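Long-range contacts in acetamidase (Bacillus halodurans, PDB 2II1), which probably hydrolyses carbon-nitrogen bonds in linear amides, as members of the acetamidase/formamidase family do, and binds calcium ions: residues 88-93 and 109-114; 77-82 and 165-170; 3-8 and 19-24; 63-68 and 175-180; 269-274 and 283-288. All coordinates share one frame; numbering follows the deposited sequence.

Interaction 1 (88-93 and 109-114); sequences GVMTAA and KLFPIE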
# COMPACT_ATOMS: atom_id res chain seq x y z
N GLY A 88 -9.22 -24.51 0.11
CA GLY A 88 -7.95 -23.87 0.39
C GLY A 88 -7.42 -24.18 1.78
O GLY A 88 -8.07 -24.86 2.55
N VAL A 89 -6.23 -23.65 2.09
CA VAL A 89 -5.51 -23.94 3.34
C VAL A 89 -4.66 -22.72 3.77
O VAL A 89 -4.03 -22.02 2.93
CB VAL A 89 -4.59 -25.21 3.23
CG1 VAL A 89 -3.87 -25.51 4.54
CG2 VAL A 89 -5.37 -26.45 2.80
N MSE A 90 -4.70 -22.43 5.07
CA MSE A 90 -3.82 -21.46 5.68
C MSE A 90 -3.12 -22.07 6.89
O MSE A 90 -3.68 -22.94 7.59
CB MSE A 90 -4.59 -20.21 6.13
CG MSE A 90 -5.24 -19.41 5.01
SE MSE A 90 -5.94 -17.67 5.63
CE MSE A 90 -4.29 -16.74 5.58
N THR A 91 -1.90 -21.59 7.11
CA THR A 91 -1.07 -21.94 8.23
C THR A 91 -0.59 -20.67 9.00
O THR A 91 -0.00 -19.76 8.41
CB THR A 91 0.17 -22.77 7.76
OG1 THR A 91 1.07 -21.93 7.03
CG2 THR A 91 -0.24 -23.94 6.90
N ALA A 92 -0.88 -20.64 10.31
CA ALA A 92 -0.29 -19.67 11.24
C ALA A 92 0.83 -20.36 12.03
O ALA A 92 0.55 -21.34 12.73
CB ALA A 92 -1.36 -19.12 12.21
N ALA A 93 2.07 -19.86 11.91
CA ALA A 93 3.27 -20.43 12.58
C ALA A 93 4.03 -19.38 13.38
O ALA A 93 4.53 -18.42 12.79
CB ALA A 93 4.22 -21.05 11.54
N LYS A 109 -5.75 -24.26 9.02
CA LYS A 109 -7.17 -24.15 8.81
C LYS A 109 -7.53 -24.32 7.34
O LYS A 109 -6.84 -23.79 6.43
CB LYS A 109 -7.65 -22.81 9.35
CG LYS A 109 -9.14 -22.58 9.27
CD LYS A 109 -9.46 -21.11 9.51
CE LYS A 109 -10.91 -20.80 9.18
NZ LYS A 109 -11.87 -21.68 9.92
N LEU A 110 -8.64 -25.04 7.13
CA LEU A 110 -9.16 -25.36 5.79
C LEU A 110 -10.35 -24.47 5.43
O LEU A 110 -11.21 -24.18 6.27
CB LEU A 110 -9.50 -26.87 5.68
CG LEU A 110 -8.28 -27.82 5.59
CD1 LEU A 110 -8.64 -29.30 5.62
CD2 LEU A 110 -7.49 -27.54 4.35
N PHE A 111 -10.37 -24.03 4.17
CA PHE A 111 -11.37 -23.09 3.69
C PHE A 111 -12.06 -23.73 2.51
O PHE A 111 -11.49 -23.78 1.42
CB PHE A 111 -10.75 -21.76 3.24
CG PHE A 111 -10.10 -21.01 4.34
CD1 PHE A 111 -8.86 -21.41 4.83
CD2 PHE A 111 -10.73 -19.92 4.93
CE1 PHE A 111 -8.24 -20.75 5.88
CE2 PHE A 111 -10.12 -19.25 5.98
CZ PHE A 111 -8.87 -19.66 6.47
N PRO A 112 -13.27 -24.24 2.73
CA PRO A 112 -14.13 -24.60 1.60
C PRO A 112 -14.40 -23.41 0.66
O PRO A 112 -14.64 -22.27 1.11
CB PRO A 112 -15.44 -25.05 2.25
CG PRO A 112 -15.23 -25.02 3.72
CD PRO A 112 -13.88 -24.50 4.05
N ILE A 113 -14.35 -23.69 -0.64
CA ILE A 113 -14.76 -22.73 -1.65
C ILE A 113 -16.17 -23.11 -2.02
O ILE A 113 -16.42 -24.26 -2.35
CB ILE A 113 -13.88 -22.81 -2.90
CG1 ILE A 113 -12.43 -22.59 -2.52
CG2 ILE A 113 -14.33 -21.78 -3.93
CD1 ILE A 113 -12.22 -21.56 -1.42
N GLU A 114 -17.08 -22.14 -1.94
CA GLU A 114 -18.50 -22.37 -2.15
C GLU A 114 -19.08 -21.20 -2.92
O GLU A 114 -19.09 -20.08 -2.42
CB GLU A 114 -19.16 -22.47 -0.78
CG GLU A 114 -20.42 -23.28 -0.68
CD GLU A 114 -20.81 -23.43 0.76
OE1 GLU A 114 -20.25 -24.33 1.44
OE2 GLU A 114 -21.60 -22.60 1.24
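Gly88, Val89 and Met90 pair with Phe111, Leu110 and Lys109 as neighbouring antiparallel strands of a four-stranded antiparallel sheet. On its other side strand 87-92 bonds through Val89 to the backbone of Glu198, whose side chain binds calcium. Two hydrogen-bonded pairs, Gly88 with Phe111 and Met90 with Lys109, flank the non-hydrogen-bonded pair Val89 with Leu110. All four backbone bonds are short; that from Gly88 N to Phe111 O measures 2.7 Å. Phe111 N meets Gly88 O at 2.9 Å from above the carbonyl plane, 51° out of it, whereas Lys109 N lies in the carbonyl plane of Met90 O.

The side chains of Met90, modelled as selenomethionine, and Phe111 share one face of the sheet, which strand 117-119 extends through Val118 against the ring. Met263 of the second subunit packs on Met90, so this face reaches the dimer contact. The NZ of Lys109 is held by Tyr120, through its carbonyl and a cation-pi contact. With CG anti to the carbonyl carbon (chi1 -64°), Met90 reaches the ring obliquely: its CG lies 3.4 Å from Phe111 CE1, and SE makes a Met-aromatic contact 4.4 Å from the Phe111 ring centroid, 46° off the normal.

Interaction 2 (77-82 and 165-170); sequences IEILDI and TTVYLP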
# COMPACT_ATOMS: atom_id res chain seq x y z
N ILE A 77 1.98 -11.32 -20.91
CA ILE A 77 1.20 -12.47 -20.50
C ILE A 77 -0.18 -12.05 -20.00
O ILE A 77 -0.31 -11.40 -18.97
CB ILE A 77 1.89 -13.29 -19.41
CG1 ILE A 77 3.31 -13.67 -19.85
CG2 ILE A 77 1.00 -14.52 -19.07
CD1 ILE A 77 4.34 -13.79 -18.72
N GLU A 78 -1.19 -12.45 -20.76
CA GLU A 78 -2.56 -12.10 -20.49
C GLU A 78 -3.24 -13.21 -19.70
O GLU A 78 -3.41 -14.31 -20.20
CB GLU A 78 -3.24 -11.87 -21.83
CG GLU A 78 -2.51 -10.74 -22.64
CD GLU A 78 -2.39 -11.01 -24.14
OE1 GLU A 78 -3.31 -10.63 -24.91
OE2 GLU A 78 -1.34 -11.58 -24.56
N ILE A 79 -3.61 -12.92 -18.46
CA ILE A 79 -4.29 -13.92 -17.60
C ILE A 79 -5.76 -13.93 -18.04
O ILE A 79 -6.50 -12.97 -17.80
CB ILE A 79 -4.16 -13.63 -16.06
CG1 ILE A 79 -2.70 -13.38 -15.66
CG2 ILE A 79 -4.70 -14.77 -15.21
CD1 ILE A 79 -1.74 -14.58 -15.91
N LEU A 80 -6.14 -14.98 -18.76
CA LEU A 80 -7.50 -15.08 -19.28
C LEU A 80 -8.43 -15.66 -18.20
O LEU A 80 -9.57 -15.22 -18.06
CB LEU A 80 -7.51 -15.93 -20.57
CG LEU A 80 -6.60 -15.44 -21.71
CD1 LEU A 80 -6.66 -16.38 -22.93
CD2 LEU A 80 -7.00 -14.03 -22.12
N ASP A 81 -7.94 -16.62 -17.41
CA ASP A 81 -8.79 -17.31 -16.42
C ASP A 81 -7.98 -18.02 -15.35
O ASP A 81 -6.91 -18.51 -15.64
CB ASP A 81 -9.68 -18.34 -17.12
CG ASP A 81 -10.68 -19.01 -16.18
OD1 ASP A 81 -11.73 -18.40 -15.88
OD2 ASP A 81 -10.43 -20.17 -15.77
N ILE A 82 -8.51 -18.08 -14.13
CA ILE A 82 -7.89 -18.90 -13.07
C ILE A 82 -9.03 -19.70 -12.44
O ILE A 82 -10.04 -19.12 -12.01
CB ILE A 82 -7.21 -18.07 -11.96
CG1 ILE A 82 -6.20 -17.09 -12.54
CG2 ILE A 82 -6.52 -18.99 -10.94
CD1 ILE A 82 -5.35 -16.36 -11.50
N THR A 165 -5.69 -9.27 -15.99
CA THR A 165 -4.43 -8.54 -15.85
C THR A 165 -3.43 -9.06 -16.89
O THR A 165 -3.41 -10.26 -17.21
CB THR A 165 -3.86 -8.69 -14.39
OG1 THR A 165 -4.73 -8.03 -13.44
CG2 THR A 165 -2.45 -8.12 -14.24
N THR A 166 -2.66 -8.14 -17.48
CA THR A 166 -1.50 -8.48 -18.29
C THR A 166 -0.23 -8.30 -17.46
O THR A 166 -0.04 -7.25 -16.87
CB THR A 166 -1.40 -7.54 -19.51
OG1 THR A 166 -2.60 -7.70 -20.28
CG2 THR A 166 -0.26 -7.87 -20.35
N VAL A 167 0.63 -9.33 -17.43
CA VAL A 167 1.87 -9.35 -16.67
C VAL A 167 3.01 -9.21 -17.66
O VAL A 167 2.98 -9.82 -18.72
CB VAL A 167 2.06 -10.71 -15.94
CG1 VAL A 167 3.31 -10.66 -15.04
CG2 VAL A 167 0.85 -11.04 -15.15
N TYR A 168 4.02 -8.43 -17.31
CA TYR A 168 5.23 -8.33 -18.15
C TYR A 168 6.47 -8.80 -17.39
O TYR A 168 6.78 -8.25 -16.36
CB TYR A 168 5.44 -6.89 -18.62
CG TYR A 168 4.25 -6.28 -19.36
CD1 TYR A 168 3.24 -5.63 -18.68
CD2 TYR A 168 4.18 -6.34 -20.75
CE1 TYR A 168 2.16 -5.06 -19.34
CE2 TYR A 168 3.09 -5.77 -21.43
CZ TYR A 168 2.09 -5.14 -20.71
OH TYR A 168 1.03 -4.57 -21.36
N LEU A 169 7.16 -9.83 -17.92
CA LEU A 169 8.41 -10.39 -17.34
C LEU A 169 9.58 -10.32 -18.34
O LEU A 169 9.34 -10.30 -19.54
CB LEU A 169 8.22 -11.85 -16.95
CG LEU A 169 7.25 -12.13 -15.81
CD1 LEU A 169 7.08 -13.64 -15.66
CD2 LEU A 169 7.74 -11.44 -14.52
N PRO A 170 10.84 -10.28 -17.84
CA PRO A 170 11.98 -10.21 -18.74
C PRO A 170 12.25 -11.57 -19.40
O PRO A 170 11.95 -12.62 -18.83
CB PRO A 170 13.14 -9.84 -17.81
CG PRO A 170 12.74 -10.46 -16.52
CD PRO A 170 11.27 -10.33 -16.43
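The flat groups that meet between Ile77 and Val167 are backbone peptides, and no aromatic ring takes part. Val167 N approaches Ile77 O at 2.7 Å, tilted 22° from the carbonyl plane, while Thr166 CA adds a CA-H...O contact to the same oxygen at 3.2 Å. In the reverse direction Ile77 N reaches Val167 O at 2.8 Å, nearly along the C=O axis. One step further, Ile79 N bonds to Thr165 O at 2.9 Å with a similar end-on approach, the C=O...N angle being 169°.

Side chains sort to the two faces of the sheet. On one, Ile77 CB lies 4.3 Å from Val167 CB. Further along the same side chain, Ile77 CD1 meets Leu169 CD1 at 4.1 Å: chi1 of -54° puts CG1 of Ile77 anti to the carbonyl carbon, and chi2 carries CD1 on to Leu169. Leu178 and Ile135 lie against this apolar layer, the former touching both Ile77 and Leu169. On the other face Glu78 and Thr166 run side by side, with Glu78 CG 3.8 Å from Thr166 OG1; the two are the non-hydrogen-bonded pair, and both are partly exposed. The arrangement is that of adjacent antiparallel strands, 74-84 and 166-170, well inside a large mixed beta sheet with one apolar face buried against strands 131-136 and 176-184.

Interaction 3 (3-8 and 19-24); sequences IRLSNE and VPIASC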
# COMPACT_ATOMS: atom_id res chain seq x y z
N ILE A 3 -1.87 -25.15 -25.68
CA ILE A 3 -0.84 -25.94 -25.01
C ILE A 3 -1.22 -26.17 -23.52
O ILE A 3 -1.57 -25.22 -22.83
CB ILE A 3 0.54 -25.22 -25.17
CG1 ILE A 3 0.87 -25.14 -26.67
CG2 ILE A 3 1.66 -25.91 -24.37
CD1 ILE A 3 2.18 -24.51 -26.99
N ARG A 4 -1.18 -27.42 -23.04
CA ARG A 4 -1.54 -27.73 -21.66
C ARG A 4 -0.40 -28.42 -20.89
O ARG A 4 0.13 -29.44 -21.33
CB ARG A 4 -2.81 -28.57 -21.57
CG ARG A 4 -3.20 -28.93 -20.14
CD ARG A 4 -4.46 -29.78 -20.14
NE ARG A 4 -5.59 -29.01 -20.64
CZ ARG A 4 -6.47 -28.34 -19.89
NH1 ARG A 4 -6.40 -28.35 -18.56
NH2 ARG A 4 -7.44 -27.65 -20.49
N LEU A 5 -0.06 -27.84 -19.73
CA LEU A 5 0.98 -28.36 -18.83
C LEU A 5 0.34 -28.93 -17.54
O LEU A 5 -0.42 -28.24 -16.86
CB LEU A 5 1.97 -27.24 -18.46
CG LEU A 5 2.55 -26.40 -19.62
CD1 LEU A 5 3.72 -25.53 -19.20
CD2 LEU A 5 2.95 -27.26 -20.77
N SER A 6 0.67 -30.17 -17.21
CA SER A 6 0.13 -30.83 -16.01
C SER A 6 1.00 -30.52 -14.81
O SER A 6 2.15 -30.13 -14.96
CB SER A 6 0.07 -32.35 -16.19
OG SER A 6 1.36 -32.92 -16.10
N ASN A 7 0.44 -30.73 -13.61
CA ASN A 7 1.11 -30.36 -12.37
C ASN A 7 2.11 -31.42 -11.96
O ASN A 7 2.70 -31.32 -10.89
CB ASN A 7 0.08 -30.04 -11.26
CG ASN A 7 -0.77 -31.24 -10.84
OD1 ASN A 7 -0.42 -32.39 -11.05
ND2 ASN A 7 -1.91 -30.95 -10.22
N GLU A 8 2.29 -32.43 -12.81
CA GLU A 8 3.29 -33.48 -12.61
C GLU A 8 4.68 -32.98 -12.89
O GLU A 8 5.65 -33.56 -12.40
CB GLU A 8 3.00 -34.68 -13.50
CG GLU A 8 2.02 -35.66 -12.86
CD GLU A 8 1.66 -36.83 -13.75
OE1 GLU A 8 2.48 -37.23 -14.62
OE2 GLU A 8 0.54 -37.36 -13.57
N VAL A 19 15.03 -28.06 -17.88
CA VAL A 19 14.72 -28.44 -19.26
C VAL A 19 13.23 -28.12 -19.51
O VAL A 19 12.40 -28.41 -18.69
CB VAL A 19 15.04 -29.93 -19.56
CG1 VAL A 19 14.77 -30.23 -21.03
CG2 VAL A 19 16.49 -30.26 -19.22
N PRO A 20 12.92 -27.46 -20.64
CA PRO A 20 11.50 -27.15 -20.89
C PRO A 20 10.62 -28.40 -20.97
O PRO A 20 11.01 -29.39 -21.60
CB PRO A 20 11.54 -26.47 -22.26
CG PRO A 20 12.91 -25.97 -22.40
CD PRO A 20 13.79 -26.94 -21.69
N ILE A 21 9.46 -28.34 -20.34
CA ILE A 21 8.46 -29.42 -20.42
C ILE A 21 7.55 -29.21 -21.65
O ILE A 21 6.75 -30.06 -22.00
CB ILE A 21 7.61 -29.56 -19.11
CG1 ILE A 21 6.72 -28.33 -18.89
CG2 ILE A 21 8.52 -29.76 -17.90
CD1 ILE A 21 5.91 -28.35 -17.59
N ALA A 22 7.70 -28.07 -22.30
CA ALA A 22 6.80 -27.70 -23.37
C ALA A 22 7.28 -26.45 -24.06
O ALA A 22 8.09 -25.68 -23.51
CB ALA A 22 5.45 -27.50 -22.84
N SER A 23 6.80 -26.27 -25.29
CA SER A 23 7.13 -25.14 -26.12
C SER A 23 5.87 -24.56 -26.66
O SER A 23 4.89 -25.30 -26.84
CB SER A 23 7.98 -25.55 -27.32
OG SER A 23 9.20 -26.14 -26.93
N CYS A 24 5.89 -23.25 -26.93
CA CYS A 24 4.84 -22.58 -27.70
C CYS A 24 5.42 -21.50 -28.62
O CYS A 24 6.62 -21.23 -28.61
CB CYS A 24 3.78 -21.96 -26.77
SG CYS A 24 4.33 -20.55 -25.86
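Leu5 carries the better-defined part of this contact, its two methyls meeting different partners. CD2 presses on Ala22 CB at 3.3 Å, tighter than usual van der Waals contact, while CD1 touches Ile21 CD1 at 3.9 Å. Ile21 gets there by an uncommon torsion: CG1 sits between the backbone N and the carbonyl carbon (chi1 67°), and the extended chain beyond it carries CD1 over to Leu5, the two side chains crossing at a slant. Beside this, Ile3 CG2 approaches Ala22 CB at 4.4 Å. The end of the Ile3 side chain lies at Ser23 and Cys24, though so close in the model that its exact placing is doubtful.

Further out, each segment is held by its own sheet. Ile3 and Leu5 hydrogen-bond through their backbones to strand 28-34, where Phe32 also touches Leu5. Ile21 bonds to Pro63 of strand 60-67, and Cys24 packs on Leu64. Strands 3-5 and 22-24, with segment axes 8.2 Å apart, therefore face each other from two packed layers, in the manner of a beta sandwich. No hydrogen bond joins them, which implies that cohesion here rests on dispersion and the exclusion of water by aliphatic groups.

Interaction 4 (63-68 and 175-180); sequences PLYVEG and GALLAL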
# COMPACT_ATOMS: atom_id res chain seq x y z
N PRO A 63 9.28 -25.60 -16.79
CA PRO A 63 9.30 -24.37 -17.57
C PRO A 63 8.77 -24.48 -19.00
O PRO A 63 8.90 -25.51 -19.62
CB PRO A 63 10.78 -23.97 -17.58
CG PRO A 63 11.55 -25.16 -17.13
CD PRO A 63 10.59 -26.27 -16.81
N LEU A 64 8.16 -23.41 -19.47
CA LEU A 64 7.64 -23.34 -20.84
C LEU A 64 8.66 -22.58 -21.68
O LEU A 64 9.03 -21.45 -21.33
CB LEU A 64 6.30 -22.59 -20.84
CG LEU A 64 5.78 -22.18 -22.21
CD1 LEU A 64 5.22 -23.39 -22.98
CD2 LEU A 64 4.77 -21.05 -22.09
N TYR A 65 9.08 -23.18 -22.80
CA TYR A 65 9.94 -22.53 -23.80
C TYR A 65 9.06 -21.79 -24.81
O TYR A 65 8.30 -22.41 -25.58
CB TYR A 65 10.85 -23.55 -24.52
CG TYR A 65 12.05 -22.91 -25.23
CD1 TYR A 65 11.89 -22.27 -26.46
CD2 TYR A 65 13.32 -22.93 -24.66
CE1 TYR A 65 12.96 -21.67 -27.11
CE2 TYR A 65 14.41 -22.33 -25.31
CZ TYR A 65 14.21 -21.70 -26.55
OH TYR A 65 15.25 -21.08 -27.23
N VAL A 66 9.18 -20.46 -24.82
CA VAL A 66 8.48 -19.60 -25.78
C VAL A 66 9.43 -19.34 -26.98
O VAL A 66 10.41 -18.58 -26.86
CB VAL A 66 8.01 -18.28 -25.12
CG1 VAL A 66 7.18 -17.43 -26.07
CG2 VAL A 66 7.24 -18.58 -23.84
N GLU A 67 9.17 -20.00 -28.11
CA GLU A 67 10.04 -19.87 -29.31
C GLU A 67 9.87 -18.48 -29.89
O GLU A 67 8.75 -17.98 -29.92
CB GLU A 67 9.69 -20.88 -30.38
CG GLU A 67 9.87 -22.32 -29.95
CD GLU A 67 9.86 -23.31 -31.10
OE1 GLU A 67 9.53 -22.97 -32.28
OE2 GLU A 67 10.19 -24.48 -30.83
N GLY A 68 10.96 -17.87 -30.33
CA GLY A 68 10.98 -16.48 -30.79
C GLY A 68 11.42 -15.48 -29.72
O GLY A 68 11.82 -14.35 -30.05
N GLY A 175 14.12 -18.29 -25.13
CA GLY A 175 12.94 -19.06 -24.77
C GLY A 175 12.24 -18.63 -23.49
O GLY A 175 11.15 -19.11 -23.20
N ALA A 176 12.86 -17.76 -22.70
CA ALA A 176 12.26 -17.21 -21.44
C ALA A 176 12.24 -18.20 -20.27
O ALA A 176 12.80 -17.92 -19.21
CB ALA A 176 10.86 -16.66 -21.68
N LEU A 177 11.58 -19.34 -20.50
CA LEU A 177 11.37 -20.41 -19.50
C LEU A 177 10.48 -19.95 -18.37
O LEU A 177 10.94 -19.68 -17.25
CB LEU A 177 12.67 -20.99 -18.97
CG LEU A 177 13.64 -21.51 -20.05
CD1 LEU A 177 14.91 -21.90 -19.36
CD2 LEU A 177 13.07 -22.65 -20.84
N LEU A 178 9.19 -19.88 -18.69
CA LEU A 178 8.12 -19.39 -17.82
C LEU A 178 7.58 -20.54 -16.95
O LEU A 178 7.40 -21.63 -17.43
CB LEU A 178 6.95 -18.80 -18.65
CG LEU A 178 5.75 -18.18 -17.94
CD1 LEU A 178 6.13 -17.03 -17.00
CD2 LEU A 178 4.70 -17.69 -18.95
N ALA A 179 7.34 -20.26 -15.68
CA ALA A 179 6.85 -21.24 -14.72
C ALA A 179 5.90 -20.47 -13.79
O ALA A 179 6.10 -19.28 -13.57
CB ALA A 179 8.03 -21.85 -13.91
N LEU A 180 4.85 -21.12 -13.30
CA LEU A 180 3.94 -20.43 -12.40
C LEU A 180 3.28 -21.38 -11.45
O LEU A 180 3.27 -22.58 -11.66
CB LEU A 180 2.91 -19.58 -13.15
CG LEU A 180 1.74 -20.26 -13.86
CD1 LEU A 180 0.71 -20.83 -12.87
CD2 LEU A 180 1.13 -19.26 -14.81
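Tyr65 turns its ring onto Gly175 by holding CG opposite the backbone nitrogen (chi1 -162°), with chi2 near -78° laying the ring flat over the glycine. Gly175 CA then sits over the centre of the Tyr65 ring, 3.4 Å from the centroid and 12° off its normal, a close CH-pi contact. Leu177, whose CG is anti to its carbonyl carbon, extends CD2 to Tyr65 CD2 at 3.8 Å in an oblique approach, and its CB meets Pro63 CB, also at 3.8 Å.

These groups lie where strand 60-67 pairs with strand 176-184, neighbours running antiparallel in a mixed sheet. Strand 22-25 borders 60-67 on its other edge, through backbone bonds from Ala22 and Cys24 to Tyr65. Leu64 and Leu178 form the regular hydrogen-bonded pair: Leu64 N reaches Leu178 O at 2.8 Å, and Leu178 N returns to Leu64 O at 3.1 Å. At the other end the chain tightens into a classic gamma turn centred on Ala176, closed by Leu177 N to Gly175 O at 2.7 Å. The same oxygen is gripped a second time by Val66 N, at 2.9 Å, which lies in the carbonyl plane on a lone pair of Gly175 O.

Interaction 5 (269-274 and 283-288); sequences GDLYVS and ARFSLA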
# COMPACT_ATOMS: atom_id res chain seq x y z
N GLY A 269 -0.35 9.14 -8.33
CA GLY A 269 -0.09 7.71 -8.28
C GLY A 269 -0.14 7.19 -6.87
O GLY A 269 -0.17 7.97 -5.93
N ASP A 270 -0.14 5.87 -6.72
CA ASP A 270 -0.08 5.27 -5.38
C ASP A 270 0.97 4.18 -5.24
O ASP A 270 1.10 3.32 -6.12
CB ASP A 270 -1.43 4.68 -5.04
CG ASP A 270 -2.51 5.73 -4.91
OD1 ASP A 270 -2.58 6.39 -3.85
OD2 ASP A 270 -3.31 5.88 -5.85
N LEU A 271 1.68 4.19 -4.12
CA LEU A 271 2.63 3.16 -3.80
C LEU A 271 1.88 2.14 -2.97
O LEU A 271 1.29 2.47 -1.96
CB LEU A 271 3.79 3.72 -2.97
CG LEU A 271 4.89 2.78 -2.52
CD1 LEU A 271 5.62 2.16 -3.70
CD2 LEU A 271 5.82 3.59 -1.60
N TYR A 272 1.95 0.88 -3.40
CA TYR A 272 1.31 -0.24 -2.72
C TYR A 272 2.31 -1.31 -2.34
O TYR A 272 3.38 -1.44 -2.93
CB TYR A 272 0.27 -0.89 -3.63
CG TYR A 272 -0.94 -0.05 -4.00
CD1 TYR A 272 -1.82 0.43 -3.01
CD2 TYR A 272 -1.22 0.27 -5.33
CE1 TYR A 272 -2.92 1.19 -3.33
CE2 TYR A 272 -2.33 1.02 -5.66
CZ TYR A 272 -3.18 1.48 -4.66
OH TYR A 272 -4.27 2.22 -4.99
N VAL A 273 1.89 -2.11 -1.37
CA VAL A 273 2.64 -3.22 -0.81
C VAL A 273 2.06 -4.51 -1.36
O VAL A 273 0.84 -4.71 -1.33
CB VAL A 273 2.50 -3.21 0.73
CG1 VAL A 273 2.87 -4.55 1.33
CG2 VAL A 273 3.32 -2.06 1.37
N SER A 274 2.92 -5.40 -1.85
CA SER A 274 2.48 -6.69 -2.34
C SER A 274 2.49 -7.71 -1.22
O SER A 274 1.45 -8.29 -0.91
CB SER A 274 3.34 -7.20 -3.51
OG SER A 274 3.03 -6.49 -4.71
N ALA A 283 6.90 -4.52 -3.52
CA ALA A 283 6.09 -3.30 -3.54
C ALA A 283 5.76 -3.00 -4.98
O ALA A 283 6.45 -3.50 -5.90
CB ALA A 283 6.86 -2.14 -2.93
N ARG A 284 4.69 -2.23 -5.20
CA ARG A 284 4.34 -1.75 -6.56
C ARG A 284 3.88 -0.32 -6.59
O ARG A 284 3.15 0.12 -5.70
CB ARG A 284 3.31 -2.65 -7.29
CG ARG A 284 1.98 -2.85 -6.62
CD ARG A 284 1.35 -4.18 -7.03
NE ARG A 284 -0.06 -4.24 -6.61
CZ ARG A 284 -0.47 -4.50 -5.38
NH1 ARG A 284 0.39 -4.76 -4.41
NH2 ARG A 284 -1.77 -4.50 -5.09
N PHE A 285 4.30 0.41 -7.62
CA PHE A 285 3.77 1.75 -7.86
C PHE A 285 2.78 1.68 -9.01
O PHE A 285 3.14 1.21 -10.10
CB PHE A 285 4.85 2.78 -8.20
CG PHE A 285 4.37 4.19 -7.99
CD1 PHE A 285 3.62 4.84 -8.94
CD2 PHE A 285 4.58 4.80 -6.77
CE1 PHE A 285 3.11 6.10 -8.69
CE2 PHE A 285 4.11 6.05 -6.53
CZ PHE A 285 3.38 6.72 -7.51
N SER A 286 1.59 2.23 -8.76
CA SER A 286 0.46 2.15 -9.66
C SER A 286 -0.01 3.56 -10.10
O SER A 286 -0.21 4.46 -9.25
CB SER A 286 -0.68 1.41 -8.98
OG SER A 286 -1.86 1.43 -9.73
N LEU A 287 -0.18 3.73 -11.42
CA LEU A 287 -0.75 4.94 -11.98
C LEU A 287 -1.85 4.62 -13.02
O LEU A 287 -1.68 3.71 -13.83
CB LEU A 287 0.36 5.78 -12.59
CG LEU A 287 0.01 7.16 -13.12
CD1 LEU A 287 -0.31 8.19 -11.98
CD2 LEU A 287 1.13 7.64 -14.02
N ALA A 288 -2.94 5.40 -13.01
CA ALA A 288 -4.09 5.22 -13.90
C ALA A 288 -3.72 5.31 -15.39
O ALA A 288 -2.97 6.18 -15.80
CB ALA A 288 -5.17 6.24 -13.58
O HOH W 1 -2.91 4.45 -8.38
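A beta hairpin, strands 270-275 and 281-288, brings Tyr272 against Arg284 and Asp270 against Ser286 as hydrogen-bonded pairs. Tyr272 N to Arg284 O and Arg284 N to Tyr272 O are both 2.7 Å. On one face, Phe285 has CG anti to the backbone N (chi1 -160°), which sets its ring under Asp270 O, 3.8 Å above the plane over the ring centre. The Leu271 and Phe285 side chains cross at about a right angle, Leu271 CB 4.0 Å from Phe285 CD2; helix 235-253 covers both.

On the polar face Arg284 runs extended from CG to NE, and one face of its guanidinium lies under Tyr272 CB. Arg284 NH1 makes weak bonds to Val273 O at 3.1 Å and Ser274 OG at 3.2 Å, whereas NH2 forms salt bridges with Asp160 and Asp189. Ser274 OG also hydrogen-bonds to Thr158 OG1, next in sequence to the calcium ligand Asp157. Ser286 O, which already accepts from Asp270 N, also takes a bond from a water that donates to Asp270 OD2. Asp270 OD1 bridges to Lys159 of the second subunit. The charge of the buried Arg284 is balanced by two carboxylates, whose salt bridges probably do most to direct its guanidinium.

How the interactions relate
Interactions 3 and 4 are the closest pair, centres about 9 Å apart, and join directly: Ala22 O lies 2.8 Å from Tyr65 N, probably a hydrogen bond between the neighbouring strands 22-25 and 60-67. Interaction 4 meets interaction 2 across the layers, Leu178 CD1 lying 3.8 Å from Leu169 CD1. Interactions 2, 3 and 5 all reach the nine-stranded sheet, whose outermost strands within the chain belong to interactions 3 and 5, centres about 33 Å apart. Interactions 1 and 5, about 28 Å apart between centres, both touch the second subunit. The side chains of Met90 in interaction 1 and Ser274 in interaction 5 come to about 9 and about 10 Å from a bound calcium ion.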